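Porin (Rhodobacter blasticus, PDB 3PRN) forms, as a homotrimer, outer-membrane channels for the passive diffusion of small hydrophilic solutes up to about 0.6 kDa. Local coordinates at residues V92-D97 and S176-Y181; A194-A199 and L210-N215. The protein carries 1 engineered substitution. One frame throughout, in Å; residues are numbered along the deposited sequence.

Contact 1. Residues V92-D97 and S176-Y181; sequences VALTYD and SLAAAY
The loop that turns inward into the barrel of a porin meets the wall here, with Val92, Ala93 and Leu94 lying against the inward-pointing side chains of Ser176, Ala178 and Ala180 on strand 175-183. Leu94 makes the largest share of the loop's contact. Its CG stands anti to its own carbonyl carbon (chi1 -56°), which sends CD1 down between two wall residues: 3.8 Å from Ala178 CB on one, 3.7 Å from the backbone Ser176 O on the other. The second methyl, CD2, rests on Ser176 CB at 4.1 Å. One residue back, the carbonyl Ala93 O comes within 3.4 Å of the Ala178 methyl. Val92 splits its two branches, CG2 meeting Ala180 CB at 4.0 Å and CG1 reaching past to Ala179 O at 3.6 Å. This is the loop between strands 78-83 and 131-138, which in porins narrows the channel to its eyelet; from Leu94 itself the chain bends through a type I turn ending at Asp97. An alanine in place of Leu94 would take away both methyls and is likely to leave a gap over Ser176 and Ala178. Ala93 N hydrogen-bonds to the Asp169 carboxylate on strand 163-171.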
loop_
_atom_site.group_PDB
_atom_site.type_symbol
_atom_site.label_atom_id
_atom_site.label_comp_id
_atom_site.label_asym_id
_atom_site.label_seq_id
_atom_site.Cartn_x
_atom_site.Cartn_y
_atom_site.Cartn_z
ATOM N N VAL A 92 2.014 -26.301 11.759
ATOM C CA VAL A 92 2.218 -27.168 12.889
ATOM C C VAL A 92 3.381 -26.679 13.756
ATOM O O VAL A 92 4.307 -26.016 13.272
ATOM C CB VAL A 92 2.761 -28.596 12.600
ATOM C CG1 VAL A 92 1.682 -29.676 12.691
ATOM C CG2 VAL A 92 3.373 -28.733 11.204
ATOM N N ALA A 93 3.334 -27.049 15.022
ATOM C CA ALA A 93 4.406 -26.714 15.968
ATOM C C ALA A 93 5.653 -27.612 15.668
ATOM O O ALA A 93 5.561 -28.609 14.951
ATOM C CB ALA A 93 3.941 -26.967 17.404
ATOM N N LEU A 94 6.781 -27.146 16.204
ATOM C CA LEU A 94 8.043 -27.814 16.240
ATOM C C LEU A 94 8.840 -27.806 14.947
ATOM O O LEU A 94 10.090 -27.798 15.019
ATOM C CB LEU A 94 7.872 -29.286 16.723
ATOM C CG LEU A 94 7.185 -29.479 18.103
ATOM C CD1 LEU A 94 7.116 -30.980 18.431
ATOM C CD2 LEU A 94 7.911 -28.697 19.194
ATOM N N THR A 95 8.186 -27.807 13.815
ATOM C CA THR A 95 8.868 -28.012 12.521
ATOM C C THR A 95 9.885 -26.933 12.225
ATOM O O THR A 95 10.845 -27.183 11.464
ATOM C CB THR A 95 7.804 -28.247 11.450
ATOM O OG1 THR A 95 8.353 -28.748 10.215
ATOM C CG2 THR A 95 7.117 -26.903 11.076
ATOM N N TYR A 96 9.780 -25.699 12.755
ATOM C CA TYR A 96 10.781 -24.680 12.478
ATOM C C TYR A 96 11.617 -24.339 13.688
ATOM O O TYR A 96 12.405 -23.366 13.656
ATOM C CB TYR A 96 10.066 -23.359 12.009
ATOM C CG TYR A 96 9.364 -23.545 10.662
ATOM C CD1 TYR A 96 10.102 -23.944 9.555
ATOM C CD2 TYR A 96 8.006 -23.292 10.521
ATOM C CE1 TYR A 96 9.527 -24.103 8.299
ATOM C CE2 TYR A 96 7.381 -23.511 9.300
ATOM C CZ TYR A 96 8.162 -23.867 8.192
ATOM O OH TYR A 96 7.550 -24.059 7.010
ATOM N N ASP A 97 11.541 -25.095 14.775
ATOM C CA ASP A 97 12.252 -24.741 16.016
ATOM C C ASP A 97 13.719 -24.901 16.029
ATOM O O ASP A 97 14.340 -24.448 17.018
ATOM C CB ASP A 97 11.652 -25.487 17.218
ATOM C CG ASP A 97 10.286 -24.982 17.594
ATOM O OD1 ASP A 97 9.745 -24.035 17.014
ATOM O OD2 ASP A 97 9.655 -25.517 18.509
ATOM N N SER A 176 6.387 -32.329 23.818
ATOM C CA SER A 176 5.556 -31.912 22.710
ATOM C C SER A 176 5.784 -32.886 21.544
ATOM O O SER A 176 6.894 -33.321 21.315
ATOM C CB SER A 176 5.808 -30.504 22.174
ATOM O OG SER A 176 6.075 -29.561 23.172
ATOM N N LEU A 177 4.679 -33.183 20.892
ATOM C CA LEU A 177 4.660 -34.044 19.741
ATOM C C LEU A 177 3.913 -33.331 18.589
ATOM O O LEU A 177 2.979 -32.616 18.849
ATOM C CB LEU A 177 3.898 -35.328 20.017
ATOM C CG LEU A 177 4.460 -36.172 21.184
ATOM C CD1 LEU A 177 3.389 -37.212 21.522
ATOM C CD2 LEU A 177 5.759 -36.844 20.800
ATOM N N ALA A 178 4.328 -33.622 17.356
ATOM C CA ALA A 178 3.689 -32.970 16.213
ATOM C C ALA A 178 3.868 -33.874 14.999
ATOM O O ALA A 178 4.866 -34.581 14.900
ATOM C CB ALA A 178 4.333 -31.603 15.967
ATOM N N ALA A 179 2.914 -33.840 14.103
ATOM C CA ALA A 179 3.018 -34.655 12.887
ATOM C C ALA A 179 2.225 -33.926 11.799
ATOM O O ALA A 179 1.243 -33.205 12.110
ATOM C CB ALA A 179 2.424 -36.026 13.194
ATOM N N ALA A 180 2.617 -34.146 10.575
ATOM C CA ALA A 180 1.955 -33.511 9.446
ATOM C C ALA A 180 2.146 -34.385 8.214
ATOM O O ALA A 180 3.201 -35.002 8.069
ATOM C CB ALA A 180 2.551 -32.136 9.193
ATOM N N TYR A 181 1.191 -34.309 7.305
ATOM C CA TYR A 181 1.252 -35.045 6.055
ATOM C C TYR A 181 0.555 -34.208 4.987
ATOM O O TYR A 181 -0.545 -33.704 5.288
ATOM C CB TYR A 181 0.498 -36.400 6.243
ATOM C CG TYR A 181 0.511 -37.217 4.971
ATOM C CD1 TYR A 181 1.672 -37.894 4.607
ATOM C CD2 TYR A 181 -0.586 -37.324 4.156
ATOM C CE1 TYR A 181 1.731 -38.671 3.450
ATOM C CE2 TYR A 181 -0.558 -38.121 3.019
ATOM C CZ TYR A 181 0.607 -38.752 2.654
ATOM O OH TYR A 181 0.662 -39.529 1.502
#

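Contact 2. Residues A194-A199 and L210-N215; sequences AFVGAA and LNWYDN
Phe195 and Tyr213 lie side by side on the inner face of the hairpin of strands 193-200 and 206-214 in the porin barrel wall, their side chains heading the same way with ring planes only 18° apart. The rings are slid so far that they barely overlap: their centroids are 5.2 Å apart, and the closest approach is Phe195 CD1 to Tyr213 CE1 at 3.3 Å. Phe195 holds its ring anti to the backbone N (chi1 156°), laying it over Gly197 N and pushing CE1 toward Asn211. The Asn211 amide is turned steeply to that ring, 78° between planes, and brings OD1 to the ring edge, 3.4 Å from Phe195 CE1. Gly197 leaves room for this oxygen, since a CB there would clash with it. A water gives one hydrogen to Asn211 OD1 and one to Ala198 O, at 2.8 Å from each. On the outer surface Val196 CG2 meets Trp212 CE3 at 4.2 Å, and Ala194 CB lies beside the neighbouring ring carbon, CZ3. Three hydrogen-bonded pairs, Ala194–Asp214, Val196–Trp212 and Ala198–Leu210, fasten the backbones, with Trp212 N to Val196 O at 2.9 Å. Asn211 ND2 bonds to Leu94 O and Tyr213 OH to Thr95 OG1, both on the inserted loop, while OD1 takes the water. Apart from Asp214, whose carboxylate turns to Gly216 N, the outer face is largely apolar, as suits a membrane wall.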
loop_
_atom_site.group_PDB
_atom_site.type_symbol
_atom_site.label_atom_id
_atom_site.label_comp_id
_atom_site.label_asym_id
_atom_site.label_seq_id
_atom_site.Cartn_x
_atom_site.Cartn_y
_atom_site.Cartn_z
ATOM N N ALA A 194 6.003 -35.593 4.634
ATOM C CA ALA A 194 5.502 -35.900 5.975
ATOM C C ALA A 194 6.523 -35.440 7.011
ATOM O O ALA A 194 7.696 -35.362 6.708
ATOM C CB ALA A 194 5.236 -37.383 6.198
ATOM N N PHE A 195 6.053 -35.195 8.193
ATOM C CA PHE A 195 6.853 -34.733 9.288
ATOM C C PHE A 195 6.396 -35.388 10.584
ATOM O O PHE A 195 5.199 -35.532 10.861
ATOM C CB PHE A 195 6.664 -33.200 9.431
ATOM C CG PHE A 195 6.951 -32.638 10.790
ATOM C CD1 PHE A 195 8.237 -32.722 11.333
ATOM C CD2 PHE A 195 5.988 -31.901 11.482
ATOM C CE1 PHE A 195 8.545 -32.131 12.546
ATOM C CE2 PHE A 195 6.275 -31.343 12.719
ATOM C CZ PHE A 195 7.555 -31.407 13.240
ATOM N N VAL A 196 7.369 -35.721 11.427
ATOM C CA VAL A 196 7.018 -36.182 12.767
ATOM C C VAL A 196 8.098 -35.574 13.669
ATOM O O VAL A 196 9.266 -35.618 13.268
ATOM C CB VAL A 196 7.101 -37.718 12.912
ATOM C CG1 VAL A 196 6.821 -38.051 14.362
ATOM C CG2 VAL A 196 6.059 -38.401 12.019
ATOM N N GLY A 197 7.693 -34.955 14.752
ATOM C CA GLY A 197 8.700 -34.376 15.619
ATOM C C GLY A 197 8.326 -34.520 17.078
ATOM O O GLY A 197 7.164 -34.674 17.460
ATOM N N ALA A 198 9.309 -34.344 17.931
ATOM C CA ALA A 198 9.061 -34.356 19.370
ATOM C C ALA A 198 10.127 -33.513 20.027
ATOM O O ALA A 198 11.219 -33.309 19.461
ATOM C CB ALA A 198 9.135 -35.812 19.808
ATOM N N ALA A 199 9.814 -32.962 21.182
ATOM C CA ALA A 199 10.671 -32.101 21.955
ATOM C C ALA A 199 10.426 -32.334 23.462
ATOM O O ALA A 199 9.318 -32.635 23.924
ATOM C CB ALA A 199 10.412 -30.624 21.646
ATOM N N LEU A 210 13.880 -33.401 18.104
ATOM C CA LEU A 210 14.186 -34.212 16.965
ATOM C C LEU A 210 13.025 -34.148 15.994
ATOM O O LEU A 210 11.930 -34.577 16.330
ATOM C CB LEU A 210 14.369 -35.664 17.468
ATOM C CG LEU A 210 14.796 -36.698 16.453
ATOM C CD1 LEU A 210 16.254 -36.476 16.065
ATOM C CD2 LEU A 210 14.681 -38.088 17.120
ATOM N N ASN A 211 13.296 -33.717 14.778
ATOM C CA ASN A 211 12.318 -33.688 13.717
ATOM C C ASN A 211 12.787 -34.622 12.592
ATOM O O ASN A 211 13.992 -34.609 12.259
ATOM C CB ASN A 211 12.233 -32.265 13.116
ATOM C CG ASN A 211 11.640 -31.273 14.099
ATOM O OD1 ASN A 211 10.866 -31.636 15.003
ATOM N ND2 ASN A 211 11.985 -29.985 13.962
ATOM N N TRP A 212 11.877 -35.368 12.041
ATOM C CA TRP A 212 12.124 -36.276 10.946
ATOM C C TRP A 212 11.245 -35.882 9.772
ATOM O O TRP A 212 10.046 -35.604 10.002
ATOM C CB TRP A 212 11.748 -37.728 11.431
ATOM C CG TRP A 212 11.800 -38.683 10.264
ATOM C CD1 TRP A 212 12.922 -39.270 9.712
ATOM C CD2 TRP A 212 10.694 -39.083 9.430
ATOM N NE1 TRP A 212 12.566 -40.014 8.599
ATOM C CE2 TRP A 212 11.202 -39.903 8.409
ATOM C CE3 TRP A 212 9.326 -38.799 9.451
ATOM C CZ2 TRP A 212 10.379 -40.486 7.446
ATOM C CZ3 TRP A 212 8.513 -39.353 8.474
ATOM C CH2 TRP A 212 9.043 -40.199 7.494
ATOM N N TYR A 213 11.750 -35.874 8.543
ATOM C CA TYR A 213 10.893 -35.594 7.405
ATOM C C TYR A 213 11.045 -36.637 6.287
ATOM O O TYR A 213 12.174 -37.106 6.007
ATOM C CB TYR A 213 11.352 -34.266 6.702
ATOM C CG TYR A 213 11.220 -33.093 7.667
ATOM C CD1 TYR A 213 9.977 -32.449 7.811
ATOM C CD2 TYR A 213 12.278 -32.674 8.391
ATOM C CE1 TYR A 213 9.857 -31.401 8.725
ATOM C CE2 TYR A 213 12.169 -31.625 9.290
ATOM C CZ TYR A 213 10.938 -31.000 9.465
ATOM O OH TYR A 213 10.881 -29.971 10.352
ATOM N N ASP A 214 9.983 -36.778 5.551
ATOM C CA ASP A 214 9.959 -37.410 4.252
ATOM C C ASP A 214 9.728 -36.218 3.287
ATOM O O ASP A 214 8.668 -35.592 3.390
ATOM C CB ASP A 214 8.822 -38.386 4.124
ATOM C CG ASP A 214 8.749 -38.999 2.735
ATOM O OD1 ASP A 214 9.076 -38.382 1.693
ATOM O OD2 ASP A 214 8.328 -40.190 2.700
ATOM N N ASN A 215 10.705 -35.894 2.479
ATOM C CA ASN A 215 10.763 -34.767 1.613
ATOM C C ASN A 215 10.185 -35.014 0.244
ATOM O O ASN A 215 10.376 -34.227 -0.662
ATOM C CB ASN A 215 12.152 -34.118 1.538
ATOM C CG ASN A 215 12.515 -33.478 2.861
ATOM O OD1 ASN A 215 11.778 -32.613 3.395
ATOM N ND2 ASN A 215 13.687 -33.761 3.429
HETATM O O HOH W 1 10.908 -31.088 17.708
#

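In the fold
Contact 1 and contact 2 sit about 7 Å apart, centre to centre, on one patch of the closed sixteen-stranded antiparallel barrel. They come in series along the chain: the loop segment 92-97 first, then strands 175-183, 193-200 and 206-214, which stand next to one another in the sheet. Ala178 O and Gly197 N, 2.9 Å apart, join the first two of these strands and so tie the contacts through the backbone. The loop also reaches across both, Thr95 CB packing on Phe195 CZ at 3.6 Å. The inward-folded loop that narrows the pore is thus seated on several neighbouring strands of the wall, these three among them.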